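Local atomic coordinates of lysozyme, putative (Bacillus anthracis, PDB entry 2WAG), a protein that probably hydrolyses peptidoglycan as a family GH25 lysozyme, cleaving the glycan strands of bacterial cell walls. Residues I28-L33 and K39-K44; V106-N111 and Y150-K155; V128-L133 and Y158-I163. All coordinates share one frame; numbering follows the deposited sequence. Where two conformers were deposited one is given.

Contact 1 of 3, residues I28-L33 and K39-K44; sequences IDWREL and KFAFIK
A41 and I43, two residues apart on the strand, both reach the indole ring of W30. No hydrogen bond joins the two segments, and all three touching residues are buried. F40 turns away from the helix. Its ring points into the barrel and meets F182 edge to face. A41 points toward the helix and makes the closest approach. Its methyl carbon CB lies 3.5 Å from W30 CZ3 and 3.8 Å from W30 CH2. The approach is oblique to the ring, at the six-membered end of the indole. In one of its two deposited conformers, I28 puts CG2 3.5 Å above the plane of this ring, over its centre. W30 CG lies beside the backbone N and anti to the carbonyl carbon (chi1 -71°), and from there the long ring extends to the strand although its CB does not point that way. D29 is the N-cap of this helix: E32 N donates to D29 OD1 at 3.1 Å, from well above the carboxylate plane.

This is the helix-to-second-strand packing of a beta-alpha-beta unit made of strand 17-21, helix 30-34 and strand 40-47. The two strands are parallel neighbours in the barrel sheet of this TIM-barrel clan member. V19 and V21 of the first strand also touch W30. F42 again faces away from the helix, with its ring against W164 and F182. I43 returns to the helix side. Its CG1 stands 4.2 Å from W30 CH2, and the two side chains come from opposite directions. W30 NE1 has its polar partner in N59 OD1 of helix 56-64. K44 does not touch the helix. Its NZ forms a salt bridge with E47 and a hydrogen bond with S3 O in the expression tag of the second subunit.

Contact 2 of 3, residues V106-N111 and Y150-K155; sequences VEFYAN and YDLYIK
F108 CZ meets L152 and Y153, and these touches carry the contact. The apolar ones are to L152 CD1 and Y153 CE2. F108 CZ lies 4.2 Å from L152 CD1. The leucine methyl sits at the ring edge, near the ring plane. Y153 comes in obliquely: F108 CZ is 4.1 Å from Y153 CE2. Y153 OH is also close, 4.0 Å from F108 CZ, without a hydrogen bond between them. The two aromatic side chains cross at about a right angle. With CG of F108 anti to its carbonyl carbon (chi1 -67°), the ring swings across to the helix, although its CB points neither toward the helix nor away from it. L152 is exposed, whereas F108 and Y153 are buried. L169 of the second subunit packs on F108.

Hydrogen bonds do not cross between the segments. The phenol of Y153 bonds instead to P117 O, which fixes the oxygen that F108 touches. Within residues 150-155 the helix widens into a pi-type turn. Y150 O accepts from I154 N at 2.9 Å and from K155 N at 2.8 Å, and the two donors reach it from opposite faces of the carbonyl plane.

Among charged groups, E107 points away from the helix. Its OE2 lies close to D105 OD1 and accepts a hydrogen bond from G2 N, part of the expression tag of the second subunit.

I154, at the widened turn, belongs with A157 to the magnesium site. The segment 106-111 continues from strand 103-106 into the loop at its C-terminal end, where barrel enzymes of this kind carry their active sites. D105 and E107 match the Asp-x-Glu pattern of GH25 lysozymes, so this loop probably borders the active site; F108, just after it, packs on helix 147-154.

Contact 3 of 3, residues V128-L133 and Y158-I163; sequences VMIEML and YPQCDI
I130 pushes its CD1 methyl into the corner between Y158 and C161, and this is the tight part of the contact. I130 CD1 is 3.5 Å from Y158 CD1 and also 3.5 Å from C161 SG. The methyl lies obliquely to the tyrosine ring. C161 SG also touches the other branch of the isoleucine, 3.8 Å from I130 CG2. CG1 of I130 is anti to the carbonyl carbon (chi1 -67°), which sends CD1 in between the ring and the sulfur, with CG2 also beside the sulfur. The three residues are buried and the packing is wholly apolar.

The looser side is formed by Q160, at the partly exposed margin. Q160 CG is 4.1 Å from I130 CG2, and the two side chains cross at about a right angle. The bend at chi2 (-80°) folds the amide back alongside the isoleucine, and Q160 NE2 comes almost as near, 4.3 Å from I130 CD1.

Residues 158-161 make a type I beta turn, closed by C161 N to Y158 O at 3.2 Å. R178 binds this turn twice, through NH1 to Y158 O and NH2 to C161 O. The turn thus brings the tyrosine and the cysteine to the same isoleucine.

Helix 119-137 covers the sheet from outside here. I130 also rests on I104 of strand 103-106, and Y158 also touches T123, L126 and S127 one to two turns earlier in the helix. M129, M132 and L133 touch helix 82-92, and M129 and L133 share I104 with I130. The turn leads into strand 162-166, which runs parallel between strands 142-145 and 182-186.

Contacts 2 and 3 are neighbours, with centres 16 Å apart, and their segments alternate along the chain. Helix 147-154 leads into the turn before strand 162-166, and there Y153 O lies 3.3 Å from Y158 CE2. The magnesium ion, whose site includes I154 of contact 2, lies about 6 Å from the side chain of Y158 and about 9 Å from that of Y153. A bound polyethylene glycol, probably from the crystallisation liquor, is about 5 Å from the Y153 side chain. Contact 1 closes earlier in the chain and lies across the barrel, its centre 26 Å from that of contact 2 and 25 Å from that of contact 3. Contacts 1 and 3 reach the same sheet.

Contact 1 of 3, residues I28-L33 and K39-K44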
loop_
_atom_site.group_PDB
_atom_site.type_symbol
_atom_site.label_atom_id
_atom_site.label_comp_id
_atom_site.label_asym_id
_atom_site.label_seq_id
_atom_site.Cartn_x
_atom_site.Cartn_y
_atom_site.Cartn_z
ATOM N N ILE A 28 10.394 12.678 -10.641
ATOM C CA ILE A 28 9.667 13.649 -9.850
ATOM C C ILE A 28 10.016 15.064 -10.264
ATOM O O ILE A 28 11.189 15.409 -10.424
ATOM C CB ILE A 28 9.983 13.466 -8.372
ATOM C CG1 ILE A 28 9.455 12.118 -7.887
ATOM C CG2 ILE A 28 9.413 14.617 -7.555
ATOM C CD1 ILE A 28 10.145 11.651 -6.660
ATOM N N ASP A 29 8.981 15.878 -10.453
ATOM C CA ASP A 29 9.158 17.286 -10.737
ATOM C C ASP A 29 9.137 17.989 -9.377
ATOM O O ASP A 29 8.073 18.282 -8.822
ATOM C CB ASP A 29 8.015 17.789 -11.625
ATOM C CG ASP A 29 8.155 19.262 -11.991
ATOM O OD1 ASP A 29 8.886 20.004 -11.313
ATOM O OD2 ASP A 29 7.525 19.681 -12.992
ATOM N N TRP A 30 10.320 18.231 -8.827
ATOM C CA TRP A 30 10.418 18.757 -7.468
ATOM C C TRP A 30 9.878 20.173 -7.365
ATOM O O TRP A 30 9.271 20.537 -6.355
ATOM C CB TRP A 30 11.871 18.672 -6.962
ATOM C CG TRP A 30 12.240 17.241 -6.699
ATOM C CD1 TRP A 30 12.921 16.385 -7.516
ATOM C CD2 TRP A 30 11.852 16.480 -5.556
ATOM N NE1 TRP A 30 13.002 15.137 -6.926
ATOM C CE2 TRP A 30 12.360 15.177 -5.718
ATOM C CE3 TRP A 30 11.121 16.782 -4.406
ATOM C CZ2 TRP A 30 12.149 14.170 -4.766
ATOM C CZ3 TRP A 30 10.914 15.784 -3.465
ATOM C CH2 TRP A 30 11.425 14.498 -3.647
ATOM N N ARG A 31 10.054 20.965 -8.416
ATOM C CA ARG A 31 9.504 22.316 -8.397
ATOM C C ARG A 31 7.972 22.288 -8.324
ATOM O O ARG A 31 7.354 23.139 -7.684
ATOM C CB ARG A 31 9.996 23.137 -9.596
ATOM C CG ARG A 31 10.367 22.327 -10.837
ATOM C CD ARG A 31 11.817 21.782 -10.811
ATOM N NE ARG A 31 11.888 20.336 -10.606
ATOM C CZ ARG A 31 12.987 19.586 -10.765
ATOM N NH1 ARG A 31 14.153 20.144 -11.078
ATOM N NH2 ARG A 31 12.931 18.284 -10.537
ATOM N N GLU A 32 7.359 21.305 -8.971
ATOM C CA GLU A 32 5.916 21.172 -8.922
ATOM C C GLU A 32 5.416 20.750 -7.546
ATOM O O GLU A 32 4.373 21.229 -7.071
ATOM C CB GLU A 32 5.419 20.216 -10.001
ATOM C CG GLU A 32 3.938 20.388 -10.293
ATOM C CD GLU A 32 3.574 21.739 -10.935
ATOM O OE1 GLU A 32 4.457 22.486 -11.387
ATOM O OE2 GLU A 32 2.371 22.060 -10.977
ATOM N N LEU A 33 6.161 19.869 -6.871
ATOM C CA LEU A 33 5.802 19.536 -5.480
ATOM C C LEU A 33 5.925 20.747 -4.571
ATOM O O LEU A 33 5.082 20.978 -3.686
ATOM C CB LEU A 33 6.628 18.365 -4.923
ATOM C CG LEU A 33 6.347 16.994 -5.540
ATOM C CD1 LEU A 33 7.326 15.944 -4.985
ATOM C CD2 LEU A 33 4.904 16.564 -5.300
ATOM N N LYS A 39 6.572 20.999 2.125
ATOM C CA LYS A 39 7.652 21.683 2.828
ATOM C C LYS A 39 8.885 20.841 3.035
ATOM O O LYS A 39 9.946 21.368 3.381
ATOM C CB LYS A 39 7.167 22.272 4.149
ATOM C CG LYS A 39 6.278 23.479 3.877
ATOM C CD LYS A 39 5.981 24.256 5.106
ATOM C CE LYS A 39 4.998 25.347 4.773
ATOM N NZ LYS A 39 5.643 26.408 3.956
ATOM N N PHE A 40 8.750 19.533 2.856
ATOM C CA PHE A 40 9.878 18.637 3.089
ATOM C C PHE A 40 9.766 17.407 2.224
ATOM O O PHE A 40 8.685 17.064 1.725
ATOM C CB PHE A 40 10.038 18.250 4.580
ATOM C CG PHE A 40 8.883 17.449 5.163
ATOM C CD1 PHE A 40 8.887 16.064 5.135
ATOM C CD2 PHE A 40 7.843 18.096 5.819
ATOM C CE1 PHE A 40 7.824 15.331 5.703
ATOM C CE2 PHE A 40 6.788 17.394 6.395
ATOM C CZ PHE A 40 6.775 15.995 6.334
ATOM N N ALA A 41 10.891 16.731 2.086
ATOM C CA ALA A 41 11.001 15.468 1.402
ATOM C C ALA A 41 12.002 14.565 2.120
ATOM O O ALA A 41 13.026 14.996 2.478
ATOM C CB ALA A 41 11.356 15.654 -0.008
ATOM N N PHE A 42 11.641 13.318 2.297
ATOM C CA PHE A 42 12.605 12.283 2.669
ATOM C C PHE A 42 12.762 11.341 1.480
ATOM O O PHE A 42 11.772 10.792 0.981
ATOM C CB PHE A 42 12.137 11.517 3.906
ATOM C CG PHE A 42 12.257 12.300 5.196
ATOM C CD1 PHE A 42 13.502 12.506 5.784
ATOM C CD2 PHE A 42 11.140 12.834 5.808
ATOM C CE1 PHE A 42 13.621 13.218 6.974
ATOM C CE2 PHE A 42 11.255 13.558 7.008
ATOM C CZ PHE A 42 12.499 13.745 7.577
ATOM N N ILE A 43 13.995 11.182 1.012
ATOM C CA ILE A 43 14.279 10.463 -0.205
ATOM C C ILE A 43 15.016 9.179 0.117
ATOM O O ILE A 43 15.999 9.200 0.853
ATOM C CB ILE A 43 15.171 11.341 -1.118
ATOM C CG1 ILE A 43 14.497 12.686 -1.432
ATOM C CG2 ILE A 43 15.583 10.583 -2.398
ATOM C CD1 ILE A 43 15.461 13.682 -2.015
ATOM N N LYS A 44 14.570 8.042 -0.417
ATOM C CA LYS A 44 15.297 6.791 -0.163
ATOM C C LYS A 44 16.697 6.857 -0.766
ATOM O O LYS A 44 16.840 7.162 -1.958
ATOM C CB LYS A 44 14.580 5.594 -0.763
ATOM C CG LYS A 44 15.293 4.299 -0.389
ATOM C CD LYS A 44 14.571 3.067 -0.939
ATOM C CE LYS A 44 15.354 1.797 -0.613
ATOM N NZ LYS A 44 14.692 0.606 -1.223
#

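Contact 2 of 3, residues V106-N111 and Y150-K155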
loop_
_atom_site.group_PDB
_atom_site.type_symbol
_atom_site.label_atom_id
_atom_site.label_comp_id
_atom_site.label_asym_id
_atom_site.label_seq_id
_atom_site.Cartn_x
_atom_site.Cartn_y
_atom_site.Cartn_z
ATOM N N VAL A 106 12.123 1.026 9.475
ATOM C CA VAL A 106 12.065 -0.343 10.035
ATOM C C VAL A 106 10.656 -0.892 9.805
ATOM O O VAL A 106 9.674 -0.409 10.408
ATOM C CB VAL A 106 12.391 -0.343 11.533
ATOM C CG1 VAL A 106 12.394 -1.758 12.080
ATOM C CG2 VAL A 106 13.722 0.366 11.820
ATOM N N GLU A 107 10.545 -1.895 8.934
ATOM C CA GLU A 107 9.221 -2.459 8.629
ATOM C C GLU A 107 9.403 -3.817 7.982
ATOM O O GLU A 107 10.501 -4.170 7.542
ATOM C CB GLU A 107 8.398 -1.541 7.711
ATOM C CG GLU A 107 8.967 -1.350 6.331
ATOM C CD GLU A 107 8.177 -0.312 5.572
ATOM O OE1 GLU A 107 7.044 -0.630 5.123
ATOM O OE2 GLU A 107 8.656 0.835 5.430
ATOM N N PHE A 108 8.319 -4.578 7.915
ATOM C CA PHE A 108 8.408 -5.867 7.248
ATOM C C PHE A 108 8.493 -5.759 5.729
ATOM O O PHE A 108 7.968 -4.819 5.125
ATOM C CB PHE A 108 7.266 -6.778 7.665
ATOM C CG PHE A 108 7.350 -7.186 9.094
ATOM C CD1 PHE A 108 8.366 -8.035 9.499
ATOM C CD2 PHE A 108 6.463 -6.711 10.036
ATOM C CE1 PHE A 108 8.493 -8.413 10.814
ATOM C CE2 PHE A 108 6.591 -7.088 11.381
ATOM C CZ PHE A 108 7.613 -7.956 11.757
ATOM N N TYR A 109 9.167 -6.738 5.134
ATOM C CA TYR A 109 9.339 -6.825 3.694
ATOM C C TYR A 109 9.588 -8.283 3.332
ATOM O O TYR A 109 9.754 -9.126 4.214
ATOM C CB TYR A 109 10.517 -5.962 3.243
ATOM C CG TYR A 109 11.834 -6.347 3.879
ATOM C CD1 TYR A 109 12.691 -7.246 3.258
ATOM C CD2 TYR A 109 12.220 -5.814 5.101
ATOM C CE1 TYR A 109 13.895 -7.602 3.836
ATOM C CE2 TYR A 109 13.422 -6.163 5.687
ATOM C CZ TYR A 109 14.256 -7.056 5.051
ATOM O OH TYR A 109 15.453 -7.406 5.632
ATOM N N ALA A 110 9.613 -8.582 2.038
ATOM C CA ALA A 110 9.838 -9.949 1.584
ATOM C C ALA A 110 9.009 -10.942 2.395
ATOM O O ALA A 110 7.788 -10.812 2.491
ATOM C CB ALA A 110 11.315 -10.297 1.665
ATOM N N ASN A 111 9.677 -11.933 2.979
ATOM C CA ASN A 111 8.994 -12.967 3.753
ATOM C C ASN A 111 9.201 -12.827 5.259
ATOM O O ASN A 111 8.862 -13.728 6.028
ATOM C CB ASN A 111 9.438 -14.358 3.293
ATOM C CG ASN A 111 9.046 -14.651 1.858
ATOM O OD1 ASN A 111 9.828 -15.215 1.093
ATOM N ND2 ASN A 111 7.828 -14.272 1.488
ATOM N N TYR A 150 6.557 -1.091 14.885
ATOM C CA TYR A 150 6.693 -0.285 16.075
ATOM C C TYR A 150 6.370 -1.144 17.298
ATOM O O TYR A 150 7.138 -1.184 18.271
ATOM C CB TYR A 150 5.756 0.928 16.012
ATOM C CG TYR A 150 5.944 1.850 17.193
ATOM C CD1 TYR A 150 6.904 2.858 17.147
ATOM C CD2 TYR A 150 5.195 1.711 18.365
ATOM C CE1 TYR A 150 7.113 3.699 18.226
ATOM C CE2 TYR A 150 5.385 2.559 19.450
ATOM C CZ TYR A 150 6.363 3.547 19.380
ATOM O OH TYR A 150 6.552 4.393 20.449
ATOM N N ASP A 151 5.241 -1.838 17.270
ATOM C CA ASP A 151 4.822 -2.574 18.465
ATOM C C ASP A 151 5.799 -3.685 18.838
ATOM O O ASP A 151 5.988 -3.971 20.017
ATOM C CB ASP A 151 3.407 -3.122 18.280
ATOM C CG ASP A 151 2.352 -2.028 18.314
ATOM O OD1 ASP A 151 2.665 -0.874 18.691
ATOM O OD2 ASP A 151 1.196 -2.351 17.975
ATOM N N LEU A 152 6.443 -4.274 17.835
ATOM C CA LEU A 152 7.332 -5.410 18.058
ATOM C C LEU A 152 8.806 -5.057 18.285
ATOM O O LEU A 152 9.559 -5.875 18.815
ATOM C CB LEU A 152 7.214 -6.408 16.900
ATOM C CG LEU A 152 5.991 -7.327 16.919
ATOM C CD1 LEU A 152 5.783 -7.972 15.558
ATOM C CD2 LEU A 152 6.130 -8.385 18.003
ATOM N N TYR A 153 9.248 -3.867 17.892
ATOM C CA TYR A 153 10.624 -3.518 17.999
ATOM C C TYR A 153 10.927 -2.153 18.616
ATOM O O TYR A 153 11.966 -1.973 19.108
ATOM C CB TYR A 153 11.269 -3.602 16.641
ATOM C CG TYR A 153 11.137 -4.948 15.981
ATOM C CD1 TYR A 153 11.551 -6.086 16.625
ATOM C CD2 TYR A 153 10.594 -5.087 14.748
ATOM C CE1 TYR A 153 11.429 -7.321 16.016
ATOM C CE2 TYR A 153 10.463 -6.290 14.154
ATOM C CZ TYR A 153 10.895 -7.402 14.784
ATOM O OH TYR A 153 10.744 -8.620 14.160
ATOM N N ILE A 154 10.046 -1.178 18.437
ATOM C CA ILE A 154 10.368 0.209 18.755
ATOM C C ILE A 154 9.710 0.679 20.050
ATOM O O ILE A 154 10.273 1.498 20.780
ATOM C CB ILE A 154 9.969 1.171 17.593
ATOM C CG1 ILE A 154 10.463 0.677 16.214
ATOM C CG2 ILE A 154 10.394 2.618 17.912
ATOM C CD1 ILE A 154 11.952 0.360 16.139
ATOM N N LYS A 155 8.511 0.178 20.316
ATOM C CA LYS A 155 7.763 0.516 21.518
ATOM C C LYS A 155 8.618 0.292 22.768
ATOM O O LYS A 155 9.405 -0.671 22.831
ATOM C CB LYS A 155 6.521 -0.395 21.561
ATOM C CG LYS A 155 5.578 -0.174 22.706
ATOM C CD LYS A 155 4.593 -1.349 22.811
ATOM C CE LYS A 155 3.561 -1.043 23.842
ATOM N NZ LYS A 155 2.584 -2.153 23.873
#

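Contact 3 of 3, residues V128-L133 and Y158-I163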
loop_
_atom_site.group_PDB
_atom_site.type_symbol
_atom_site.label_atom_id
_atom_site.label_comp_id
_atom_site.label_asym_id
_atom_site.label_seq_id
_atom_site.Cartn_x
_atom_site.Cartn_y
_atom_site.Cartn_z
ATOM N N VAL A 128 23.442 0.199 16.893
ATOM C CA VAL A 128 24.703 0.552 16.266
ATOM C C VAL A 128 24.486 1.576 15.136
ATOM O O VAL A 128 25.217 2.561 15.018
ATOM C CB VAL A 128 25.442 -0.685 15.730
ATOM C CG1 VAL A 128 26.603 -0.259 14.849
ATOM C CG2 VAL A 128 25.890 -1.578 16.894
ATOM N N MET A 129 23.477 1.343 14.291
ATOM C CA MET A 129 23.199 2.283 13.209
ATOM C C MET A 129 22.908 3.683 13.741
ATOM O O MET A 129 23.429 4.672 13.221
ATOM C CB MET A 129 21.977 1.848 12.419
ATOM C CG MET A 129 22.195 0.712 11.503
ATOM S SD MET A 129 20.949 0.671 10.186
ATOM C CE MET A 129 21.312 2.050 9.320
ATOM N N ILE A 130 22.024 3.758 14.734
ATOM C CA ILE A 130 21.656 5.047 15.307
ATOM C C ILE A 130 22.908 5.757 15.843
ATOM O O ILE A 130 23.124 6.947 15.570
ATOM C CB ILE A 130 20.627 4.861 16.407
ATOM C CG1 ILE A 130 19.300 4.364 15.837
ATOM C CG2 ILE A 130 20.435 6.187 17.198
ATOM C CD1 ILE A 130 18.423 3.699 16.864
ATOM N N GLU A 131 23.736 5.036 16.608
ATOM C CA GLU A 131 24.932 5.647 17.174
ATOM C C GLU A 131 25.826 6.224 16.075
ATOM O O GLU A 131 26.320 7.354 16.158
ATOM C CB GLU A 131 25.704 4.612 17.992
ATOM C CG GLU A 131 26.929 5.235 18.681
ATOM C CD GLU A 131 27.723 4.240 19.460
ATOM O OE1 GLU A 131 27.180 3.617 20.397
ATOM O OE2 GLU A 131 28.926 4.117 19.162
ATOM N N MET A 132 26.033 5.446 15.021
ATOM C CA MET A 132 26.925 5.887 13.962
ATOM C C MET A 132 26.363 7.054 13.155
ATOM O O MET A 132 27.104 7.984 12.791
ATOM C CB MET A 132 27.275 4.713 13.036
ATOM C CG MET A 132 28.074 3.632 13.768
ATOM S SD MET A 132 28.457 2.217 12.736
ATOM C CE MET A 132 29.504 2.952 11.495
ATOM N N LEU A 133 25.060 7.027 12.855
ATOM C CA LEU A 133 24.462 8.124 12.095
ATOM C C LEU A 133 24.366 9.399 12.919
ATOM O O LEU A 133 24.602 10.490 12.406
ATOM C CB LEU A 133 23.062 7.763 11.585
ATOM C CG LEU A 133 22.991 6.858 10.346
ATOM C CD1 LEU A 133 21.553 6.701 9.857
ATOM C CD2 LEU A 133 23.910 7.235 9.225
ATOM N N TYR A 158 14.253 3.105 22.247
ATOM C CA TYR A 158 14.766 4.207 21.430
ATOM C C TYR A 158 14.293 5.592 21.872
ATOM O O TYR A 158 13.842 6.396 21.060
ATOM C CB TYR A 158 14.442 3.986 19.947
ATOM C CG TYR A 158 14.902 2.624 19.497
ATOM C CD1 TYR A 158 16.244 2.380 19.214
ATOM C CD2 TYR A 158 14.018 1.560 19.417
ATOM C CE1 TYR A 158 16.682 1.114 18.832
ATOM C CE2 TYR A 158 14.439 0.279 19.032
ATOM C CZ TYR A 158 15.784 0.069 18.730
ATOM O OH TYR A 158 16.237 -1.180 18.337
ATOM N N PRO A 159 14.486 5.926 23.152
ATOM C CA PRO A 159 14.145 7.285 23.570
ATOM C C PRO A 159 15.058 8.337 22.932
ATOM O O PRO A 159 14.686 9.508 22.892
ATOM C CB PRO A 159 14.327 7.251 25.098
ATOM C CG PRO A 159 15.283 6.126 25.336
ATOM C CD PRO A 159 15.016 5.105 24.251
ATOM N N GLN A 160 16.206 7.909 22.393
ATOM C CA GLN A 160 17.159 8.818 21.766
ATOM C C GLN A 160 16.775 9.194 20.340
ATOM O O GLN A 160 17.489 9.960 19.702
ATOM C CB GLN A 160 18.600 8.257 21.786
ATOM C CG GLN A 160 18.916 7.054 20.896
ATOM C CD GLN A 160 18.485 5.688 21.447
ATOM O OE1 GLN A 160 17.569 5.576 22.264
ATOM N NE2 GLN A 160 19.161 4.625 20.990
ATOM N N CYS A 161 15.670 8.668 19.828
ATOM C CA CYS A 161 15.237 8.957 18.444
ATOM C C CYS A 161 13.907 9.675 18.414
ATOM O O CYS A 161 13.230 9.632 19.323
ATOM C CB CYS A 161 15.076 7.662 17.619
ATOM S SG CYS A 161 16.686 6.720 17.473
ATOM N N ASP A 162 13.592 10.295 17.305
ATOM C CA ASP A 162 12.210 10.750 17.067
ATOM C C ASP A 162 11.481 9.708 16.213
ATOM O O ASP A 162 12.122 8.961 15.462
ATOM C CB ASP A 162 12.217 12.079 16.298
ATOM C CG ASP A 162 12.507 13.282 17.199
ATOM O OD1 ASP A 162 12.404 13.139 18.431
ATOM O OD2 ASP A 162 12.780 14.361 16.654
ATOM N N ILE A 163 10.162 9.650 16.352
ATOM C CA ILE A 163 9.356 8.626 15.683
ATOM C C ILE A 163 8.544 9.202 14.531
ATOM O O ILE A 163 7.887 10.244 14.659
ATOM C CB ILE A 163 8.396 7.916 16.675
ATOM C CG1 ILE A 163 9.165 7.365 17.896
ATOM C CG2 ILE A 163 7.585 6.822 15.950
ATOM C CD1 ILE A 163 10.288 6.403 17.524
#